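Local coordinates for protein papain inhibitor (Streptomyces mobaraensis, PDB 5NTB) that inhibits the cysteine proteases papain and bromelain and the serine protease trypsin, and serves transglutaminase as a glutamine and lysine donor substrate, at residues G10-Y15 and V58-N63; G21-P26 and A40-P45; A88-L93 and G99-I104. All blocks are in the same frame, centred on the assembly; numbering follows the deposited sequence.

How the contacts relate
Contacts 1 and 3 belong to the interior of one double-psi beta-barrel and contact 2 to its surface, about 19 Å from contact 1 between centres. The interior pair, about 5 Å apart between centres, meet where strand 8-18 of contact 1 lies beside strand 101-102 of contact 3, Met12 N to Val101 O at 2.9 Å. Their chemistry is mainly apolar, thioether, methyl and ring carbons, with one backbone carbonyl beside the Phe90 ring. Contact 2 joins two loops on the other side of the chain's centre, where a disulfide sulfur at the ring edge and a methyl group meet one carbon of an indole. No hydrogen bond crosses any; a sulfate adds polarity to contact 1.

Contact 1 of 3, residues G10-Y15 and V58-N63; sequences GKMTYY and VEVSYN. With SO4 (sulfate ion), chain D.
Met12 reaches across the interior of the double-psi beta-barrel from strand 8-18 to Val60 and Tyr62 on strand 57-62, a case of two strands meeting through side chains alone. The nearest CA atoms, those of Met12 and Val60, stand 9.2 Å apart, and no hydrogen bond spans the gap. Both Met12 and Val60 point toward the opposite strand. The thioether fills the distance because its chain is fully extended beyond CB (chi2 180°, chi3 -175°), which brings SD to 4.3 Å from Val60 CG1 and carries CE on to Tyr62 CD2 at 4.2 Å, the methyl approaching the ring obliquely. Ile104 and Leu93 each touch both Met12 and Val60, and Leu85 packs on Met12, so the buried side is lined by apolar side chains around these two; Tyr62, by contrast, is partly exposed.

The next residue along the strand belongs to a looser, polar side. Lys11 takes no part in the contact with 58-63; its chain bends at chi3 (87°) and delivers the ammonium to a sulfate ion, probably picked up from the crystallisation liquor. His82 ND1 and Asp79 N also bond to this anion. A glutamine in place of Lys11 would probably leave the sulfate without its positive partner from this strand and so hold it less firmly. Thus two consecutive residues of one strand face different surroundings, Met12 the core and Lys11 the bound sulfate. The grip on the sulfate is short, with Lys11 NZ 2.6 Å from O1, while O2 lies 3.6 Å from the same nitrogen.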
loop_
_atom_site.group_PDB
_atom_site.type_symbol
_atom_site.label_atom_id
_atom_site.label_comp_id
_atom_site.label_asym_id
_atom_site.label_seq_id
_atom_site.Cartn_x
_atom_site.Cartn_y
_atom_site.Cartn_z
ATOM N N GLY A 10 -4.065 -2.578 -11.032
ATOM C CA GLY A 10 -3.044 -1.566 -11.069
ATOM C C GLY A 10 -1.664 -2.163 -11.050
ATOM O O GLY A 10 -1.424 -3.249 -11.590
ATOM N N LYS A 11 -0.742 -1.441 -10.449
ATOM C CA LYS A 11 0.643 -1.853 -10.435
ATOM C C LYS A 11 1.172 -1.699 -9.025
ATOM O O LYS A 11 0.605 -0.977 -8.193
ATOM C CB LYS A 11 1.489 -1.036 -11.414
ATOM C CG LYS A 11 1.709 0.389 -10.973
ATOM C CD LYS A 11 2.673 1.132 -11.899
ATOM C CE LYS A 11 1.933 1.759 -13.065
ATOM N NZ LYS A 11 2.760 2.788 -13.756
ATOM N N MET A 12 2.259 -2.399 -8.762
ATOM C CA MET A 12 2.907 -2.291 -7.471
ATOM C C MET A 12 4.399 -2.079 -7.654
ATOM O O MET A 12 5.038 -2.673 -8.531
ATOM C CB MET A 12 2.648 -3.520 -6.600
ATOM C CG MET A 12 3.198 -4.819 -7.136
ATOM S SD MET A 12 2.824 -6.173 -6.004
ATOM C CE MET A 12 3.707 -7.510 -6.810
ATOM N N THR A 13 4.929 -1.194 -6.837
ATOM C CA THR A 13 6.355 -1.035 -6.630
ATOM C C THR A 13 6.620 -1.266 -5.155
ATOM O O THR A 13 5.718 -1.607 -4.386
ATOM C CB THR A 13 6.810 0.354 -7.070
ATOM O OG1 THR A 13 6.000 1.337 -6.424
ATOM C CG2 THR A 13 6.648 0.512 -8.572
ATOM N N TYR A 14 7.862 -1.084 -4.740
ATOM C CA TYR A 14 8.139 -1.221 -3.320
ATOM C C TYR A 14 9.107 -0.145 -2.861
ATOM O O TYR A 14 9.819 0.473 -3.657
ATOM C CB TYR A 14 8.686 -2.610 -2.964
ATOM C CG TYR A 14 10.045 -2.896 -3.547
ATOM C CD1 TYR A 14 11.196 -2.472 -2.895
ATOM C CD2 TYR A 14 10.176 -3.577 -4.750
ATOM C CE1 TYR A 14 12.436 -2.712 -3.422
ATOM C CE2 TYR A 14 11.426 -3.827 -5.281
ATOM C CZ TYR A 14 12.542 -3.388 -4.605
ATOM O OH TYR A 14 13.801 -3.635 -5.106
ATOM N N TYR A 15 9.130 0.066 -1.548
ATOM C CA TYR A 15 10.007 1.064 -0.957
ATOM C C TYR A 15 10.571 0.544 0.352
ATOM O O TYR A 15 10.137 -0.480 0.873
ATOM C CB TYR A 15 9.289 2.409 -0.777
ATOM C CG TYR A 15 8.275 2.555 0.351
ATOM C CD1 TYR A 15 7.086 1.826 0.366
ATOM C CD2 TYR A 15 8.479 3.493 1.359
ATOM C CE1 TYR A 15 6.145 2.014 1.369
ATOM C CE2 TYR A 15 7.546 3.692 2.352
ATOM C CZ TYR A 15 6.383 2.941 2.359
ATOM O OH TYR A 15 5.451 3.143 3.362
ATOM N N VAL A 58 -5.034 -3.418 2.809
ATOM C CA VAL A 58 -5.313 -3.824 1.445
ATOM C C VAL A 58 -5.081 -5.316 1.336
ATOM O O VAL A 58 -4.275 -5.909 2.058
ATOM C CB VAL A 58 -4.467 -3.075 0.401
ATOM C CG1 VAL A 58 -4.842 -1.598 0.386
ATOM C CG2 VAL A 58 -2.997 -3.274 0.678
ATOM N N GLU A 59 -5.809 -5.918 0.417
ATOM C CA GLU A 59 -5.540 -7.270 -0.045
ATOM C C GLU A 59 -5.003 -7.136 -1.458
ATOM O O GLU A 59 -5.644 -6.503 -2.307
ATOM C CB GLU A 59 -6.800 -8.137 -0.003
ATOM C CG GLU A 59 -7.102 -8.610 1.406
ATOM C CD GLU A 59 -8.291 -9.549 1.485
ATOM O OE1 GLU A 59 -8.771 -9.800 2.613
ATOM O OE2 GLU A 59 -8.737 -10.036 0.427
ATOM N N VAL A 60 -3.806 -7.668 -1.682
ATOM C CA VAL A 60 -3.086 -7.538 -2.943
ATOM C C VAL A 60 -2.907 -8.923 -3.528
ATOM O O VAL A 60 -2.406 -9.828 -2.849
ATOM C CB VAL A 60 -1.711 -6.874 -2.762
ATOM C CG1 VAL A 60 -1.074 -6.628 -4.136
ATOM C CG2 VAL A 60 -1.841 -5.582 -1.976
ATOM N N SER A 61 -3.292 -9.082 -4.787
ATOM C CA SER A 61 -3.222 -10.367 -5.466
ATOM C C SER A 61 -2.329 -10.245 -6.684
ATOM O O SER A 61 -2.464 -9.302 -7.475
ATOM C CB SER A 61 -4.610 -10.848 -5.880
ATOM O OG SER A 61 -5.470 -10.904 -4.759
ATOM N N TYR A 62 -1.417 -11.191 -6.825
ATOM C CA TYR A 62 -0.609 -11.284 -8.026
ATOM C C TYR A 62 -0.247 -12.741 -8.223
ATOM O O TYR A 62 0.147 -13.413 -7.266
ATOM C CB TYR A 62 0.654 -10.426 -7.909
ATOM C CG TYR A 62 1.598 -10.596 -9.068
ATOM C CD1 TYR A 62 1.201 -10.259 -10.348
ATOM C CD2 TYR A 62 2.877 -11.100 -8.884
ATOM C CE1 TYR A 62 2.049 -10.429 -11.420
ATOM C CE2 TYR A 62 3.729 -11.258 -9.936
ATOM C CZ TYR A 62 3.313 -10.926 -11.201
ATOM O OH TYR A 62 4.180 -11.090 -12.256
ATOM N N ASN A 63 -0.398 -13.226 -9.453
ATOM C CA ASN A 63 0.102 -14.547 -9.817
ATOM C C ASN A 63 -0.487 -15.626 -8.914
ATOM O O ASN A 63 0.190 -16.584 -8.550
ATOM C CB ASN A 63 1.635 -14.583 -9.775
ATOM C CG ASN A 63 2.249 -14.978 -11.104
ATOM O OD1 ASN A 63 1.626 -15.671 -11.907
ATOM N ND2 ASN A 63 3.496 -14.564 -11.327
HETATM S S SO4 D . 2.650 5.978 -11.981
HETATM O O1 SO4 D . 1.917 5.007 -12.792
HETATM O O2 SO4 D . 4.079 5.669 -11.994
HETATM O O3 SO4 D . 2.139 5.941 -10.604
HETATM O O4 SO4 D . 2.422 7.318 -12.524
#

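Contact 2 of 3, residues G21-P26 and A40-P45; sequences GACGTP and AWWTTP
Trp42 and Ala22 bury the most surface where two loops of the barrel meet, with Cys23 close behind. The indole belongs to the loop that follows strand 35-38, the other two residues to a type I beta turn running from Gly21 to Gly24. That turn is closed by its own main-chain bond, Gly24 N to Gly21 O at 2.8 Å, and so presents Ala22 and Cys23 side by side.

A single atom of the indole, CH2 at the far end of the six-membered ring, receives both. Ala22 CB, directed toward the other loop, comes to 4.0 Å from Trp42 CH2 at an oblique angle to the ring. Cys23 SG arrives at the edge, near the ring plane, 3.9 Å from Trp42 CH2; seen from the centroid of the six-membered ring it lies 77° off the normal. The sulfur keeps this place with chi1 at -70°, beside its own backbone N, and is tied on to Cys53 through a disulfide. In the five-membered ring NE1 donates to Ile37 O, which helps to set how the indole is turned, while the side chains of Trp42 and Ala22 both touch Lys74 of strand 65-75.

Without charge or hydrogen bond, the edgewise approach puts the disulfide sulfur beside the ring's C-H rim, whose slight positive character probably suits its lone pairs, adding a weak electrostatic component to plain van der Waals packing.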
loop_
_atom_site.group_PDB
_atom_site.type_symbol
_atom_site.label_atom_id
_atom_site.label_comp_id
_atom_site.label_asym_id
_atom_site.label_seq_id
_atom_site.Cartn_x
_atom_site.Cartn_y
_atom_site.Cartn_z
ATOM N N GLY A 21 5.603 7.013 8.927
ATOM C CA GLY A 21 4.792 7.151 7.735
ATOM C C GLY A 21 3.805 8.303 7.852
ATOM O O GLY A 21 3.734 9.020 8.849
ATOM N N ALA A 22 3.032 8.490 6.788
ATOM C CA ALA A 22 2.058 9.575 6.766
ATOM C C ALA A 22 0.952 9.378 7.787
ATOM O O ALA A 22 0.238 10.338 8.110
ATOM C CB ALA A 22 1.450 9.704 5.372
ATOM N N CYS A 23 0.789 8.165 8.308
ATOM C CA CYS A 23 -0.154 7.967 9.397
ATOM C C CYS A 23 0.426 8.398 10.735
ATOM O O CYS A 23 -0.309 8.438 11.729
ATOM C CB CYS A 23 -0.594 6.502 9.459
ATOM S SG CYS A 23 -1.656 6.019 8.059
ATOM N N GLY A 24 1.713 8.742 10.781
ATOM C CA GLY A 24 2.309 9.182 12.027
ATOM C C GLY A 24 2.774 8.068 12.928
ATOM O O GLY A 24 2.989 8.298 14.124
ATOM N N THR A 25 2.929 6.862 12.402
ATOM C CA THR A 25 3.383 5.745 13.202
ATOM C C THR A 25 4.733 5.245 12.696
ATOM O O THR A 25 5.084 5.462 11.530
ATOM C CB THR A 25 2.366 4.596 13.175
ATOM O OG1 THR A 25 2.303 4.038 11.855
ATOM C CG2 THR A 25 0.987 5.095 13.578
ATOM N N PRO A 26 5.520 4.602 13.555
ATOM C CA PRO A 26 6.852 4.148 13.135
ATOM C C PRO A 26 6.759 2.981 12.167
ATOM O O PRO A 26 6.044 2.008 12.409
ATOM C CB PRO A 26 7.515 3.736 14.455
ATOM C CG PRO A 26 6.382 3.415 15.362
ATOM C CD PRO A 26 5.301 4.388 14.999
ATOM N N ALA A 40 -4.268 10.273 -4.164
ATOM C CA ALA A 40 -5.631 10.592 -4.585
ATOM C C ALA A 40 -6.695 10.021 -3.652
ATOM O O ALA A 40 -7.849 10.467 -3.701
ATOM C CB ALA A 40 -5.868 10.098 -6.009
ATOM N N TRP A 41 -6.335 9.081 -2.777
ATOM C CA TRP A 41 -7.284 8.501 -1.843
ATOM C C TRP A 41 -7.315 9.211 -0.501
ATOM O O TRP A 41 -8.202 8.922 0.307
ATOM C CB TRP A 41 -6.958 7.027 -1.615
ATOM C CG TRP A 41 -7.028 6.229 -2.874
ATOM C CD1 TRP A 41 -5.984 5.818 -3.655
ATOM C CD2 TRP A 41 -8.221 5.756 -3.508
ATOM N NE1 TRP A 41 -6.462 5.119 -4.747
ATOM C CE2 TRP A 41 -7.831 5.074 -4.678
ATOM C CE3 TRP A 41 -9.584 5.860 -3.208
ATOM C CZ2 TRP A 41 -8.763 4.481 -5.540
ATOM C CZ3 TRP A 41 -10.499 5.264 -4.060
ATOM C CH2 TRP A 41 -10.085 4.586 -5.208
ATOM N N TRP A 42 -6.369 10.114 -0.244
ATOM C CA TRP A 42 -6.286 10.794 1.038
ATOM C C TRP A 42 -7.215 12.002 1.040
ATOM O O TRP A 42 -7.351 12.698 0.027
ATOM C CB TRP A 42 -4.835 11.196 1.325
ATOM C CG TRP A 42 -3.971 9.963 1.506
ATOM C CD1 TRP A 42 -3.607 9.063 0.530
ATOM C CD2 TRP A 42 -3.422 9.457 2.736
ATOM N NE1 TRP A 42 -2.849 8.044 1.078
ATOM C CE2 TRP A 42 -2.727 8.264 2.428
ATOM C CE3 TRP A 42 -3.440 9.903 4.069
ATOM C CZ2 TRP A 42 -2.070 7.514 3.394
ATOM C CZ3 TRP A 42 -2.779 9.155 5.027
ATOM C CH2 TRP A 42 -2.107 7.963 4.683
ATOM N N THR A 43 -7.876 12.229 2.183
ATOM C CA THR A 43 -8.953 13.220 2.245
ATOM C C THR A 43 -8.765 14.264 3.331
ATOM O O THR A 43 -9.138 15.422 3.124
ATOM C CB THR A 43 -10.321 12.539 2.456
ATOM O OG1 THR A 43 -10.256 11.616 3.556
ATOM C CG2 THR A 43 -10.746 11.803 1.199
ATOM N N THR A 44 -8.225 13.889 4.480
ATOM C CA THR A 44 -8.182 14.864 5.555
ATOM C C THR A 44 -7.010 15.817 5.366
ATOM O O THR A 44 -5.966 15.437 4.835
ATOM C CB THR A 44 -8.073 14.170 6.909
ATOM O OG1 THR A 44 -6.926 13.314 6.913
ATOM C CG2 THR A 44 -9.312 13.339 7.181
ATOM N N PRO A 45 -7.150 17.073 5.797
ATOM C CA PRO A 45 -6.039 18.012 5.622
ATOM C C PRO A 45 -4.837 17.660 6.478
ATOM O O PRO A 45 -3.714 18.059 6.149
ATOM C CB PRO A 45 -6.654 19.367 6.008
ATOM C CG PRO A 45 -7.840 19.022 6.848
ATOM C CD PRO A 45 -8.344 17.696 6.388
#

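Contact 3 of 3, residues A88-L93 and G99-I104; sequences AAFAKL and GVVNGI
The short helix 87-90 packs against strand 101-102 of the double-psi beta-barrel through one aromatic ring, that of Phe90, which meets Val101 and Gly99. Phe90 swings its ring away from the helix with CG anti to the backbone N (chi1 -175°), and this extended setting spans a gap of 9.4 Å between the CA atoms of Phe90 and Gly99. The far end of the ring does the touching. Its CZ lies 3.8 Å from Val101 CG2, the two side chains crossing obliquely, and 4.0 Å from the carbonyl O of Gly99, while CE2 is 4.1 Å from that same oxygen.

Gly99 contributes only main chain, at a positive phi of 87° that favours glycine. Val101 turns inward and is fastened to strand 8-18 by main-chain bonding with Met12. Two residues later the chain turns a corner, where Gly103 and Ile104 both face Gly10 in a G1 beta bulge. Around the ring, Tyr14 makes an edge-to-face partner, and Met12 and Leu96 add further packing. Farther along the chain Leu93 N bonds back to Phe90 O at 2.9 Å.

Since nothing polar joins the two segments directly, the contact probably owes its stability mainly to burying ring and methyl carbons away from water, with at most a faint attraction between the Gly99 carbonyl and the ring's C-H groups.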
loop_
_atom_site.group_PDB
_atom_site.type_symbol
_atom_site.label_atom_id
_atom_site.label_comp_id
_atom_site.label_asym_id
_atom_site.label_seq_id
_atom_site.Cartn_x
_atom_site.Cartn_y
_atom_site.Cartn_z
ATOM N N ALA A 88 9.305 -5.622 2.221
ATOM C CA ALA A 88 9.004 -6.895 2.860
ATOM C C ALA A 88 7.727 -7.518 2.306
ATOM O O ALA A 88 7.671 -8.732 2.075
ATOM C CB ALA A 88 8.907 -6.697 4.374
ATOM N N ALA A 89 6.687 -6.707 2.083
ATOM C CA ALA A 89 5.452 -7.262 1.540
ATOM C C ALA A 89 5.601 -7.626 0.069
ATOM O O ALA A 89 5.110 -8.673 -0.372
ATOM C CB ALA A 89 4.307 -6.265 1.718
ATOM N N PHE A 90 6.248 -6.759 -0.711
ATOM C CA PHE A 90 6.403 -7.003 -2.146
ATOM C C PHE A 90 7.070 -8.346 -2.408
ATOM O O PHE A 90 6.633 -9.108 -3.281
ATOM C CB PHE A 90 7.213 -5.857 -2.743
ATOM C CG PHE A 90 7.356 -5.889 -4.237
ATOM C CD1 PHE A 90 8.224 -6.778 -4.850
ATOM C CD2 PHE A 90 6.677 -4.961 -5.023
ATOM C CE1 PHE A 90 8.388 -6.779 -6.228
ATOM C CE2 PHE A 90 6.845 -4.954 -6.405
ATOM C CZ PHE A 90 7.706 -5.864 -7.001
ATOM N N ALA A 91 8.108 -8.663 -1.628
ATOM C CA ALA A 91 8.878 -9.881 -1.826
ATOM C C ALA A 91 8.042 -11.133 -1.625
ATOM O O ALA A 91 8.411 -12.198 -2.130
ATOM C CB ALA A 91 10.061 -9.889 -0.865
ATOM N N LYS A 92 6.925 -11.027 -0.915
ATOM C CA LYS A 92 6.038 -12.165 -0.724
ATOM C C LYS A 92 5.223 -12.480 -1.971
ATOM O O LYS A 92 4.674 -13.587 -2.083
ATOM C CB LYS A 92 5.121 -11.898 0.464
ATOM C CG LYS A 92 5.898 -11.738 1.761
ATOM C CD LYS A 92 5.019 -11.426 2.951
ATOM C CE LYS A 92 5.894 -11.304 4.196
ATOM N NZ LYS A 92 5.077 -11.251 5.431
ATOM N N LEU A 93 5.114 -11.526 -2.894
ATOM C CA LEU A 93 4.354 -11.690 -4.126
ATOM C C LEU A 93 5.217 -11.813 -5.367
ATOM O O LEU A 93 4.795 -12.453 -6.328
ATOM C CB LEU A 93 3.412 -10.500 -4.333
ATOM C CG LEU A 93 2.289 -10.363 -3.324
ATOM C CD1 LEU A 93 1.484 -9.123 -3.661
ATOM C CD2 LEU A 93 1.406 -11.605 -3.326
ATOM N N GLY A 99 11.329 -5.151 -9.708
ATOM C CA GLY A 99 11.213 -3.715 -9.533
ATOM C C GLY A 99 9.798 -3.163 -9.554
ATOM O O GLY A 99 9.347 -2.532 -8.591
ATOM N N VAL A 100 9.093 -3.368 -10.662
ATOM C CA VAL A 100 7.709 -2.926 -10.801
ATOM C C VAL A 100 6.924 -4.039 -11.467
ATOM O O VAL A 100 7.391 -4.657 -12.430
ATOM C CB VAL A 100 7.596 -1.615 -11.598
ATOM C CG1 VAL A 100 8.434 -1.694 -12.856
ATOM C CG2 VAL A 100 6.133 -1.301 -11.924
ATOM N N VAL A 101 5.739 -4.313 -10.938
ATOM C CA VAL A 101 4.866 -5.350 -11.466
ATOM C C VAL A 101 3.563 -4.694 -11.878
ATOM O O VAL A 101 2.842 -4.150 -11.034
ATOM C CB VAL A 101 4.606 -6.462 -10.440
ATOM C CG1 VAL A 101 3.558 -7.418 -10.962
ATOM C CG2 VAL A 101 5.894 -7.193 -10.102
ATOM N N ASN A 102 3.259 -4.741 -13.166
ATOM C CA ASN A 102 1.961 -4.311 -13.644
ATOM C C ASN A 102 0.984 -5.471 -13.560
ATOM O O ASN A 102 1.369 -6.641 -13.481
ATOM C CB ASN A 102 2.055 -3.826 -15.085
ATOM C CG ASN A 102 2.895 -2.579 -15.216
ATOM O OD1 ASN A 102 2.550 -1.531 -14.675
ATOM N ND2 ASN A 102 4.015 -2.686 -15.917
ATOM N N GLY A 103 -0.296 -5.133 -13.594
ATOM C CA GLY A 103 -1.304 -6.172 -13.632
ATOM C C GLY A 103 -1.532 -6.897 -12.326
ATOM O O GLY A 103 -1.820 -8.097 -12.334
ATOM N N ILE A 104 -1.396 -6.208 -11.198
ATOM C CA ILE A 104 -1.843 -6.760 -9.930
ATOM C C ILE A 104 -3.288 -6.338 -9.726
ATOM O O ILE A 104 -3.812 -5.462 -10.423
ATOM C CB ILE A 104 -0.982 -6.289 -8.745
ATOM C CG1 ILE A 104 -1.112 -4.767 -8.579
ATOM C CG2 ILE A 104 0.456 -6.701 -8.955
ATOM C CD1 ILE A 104 -1.099 -4.294 -7.148
#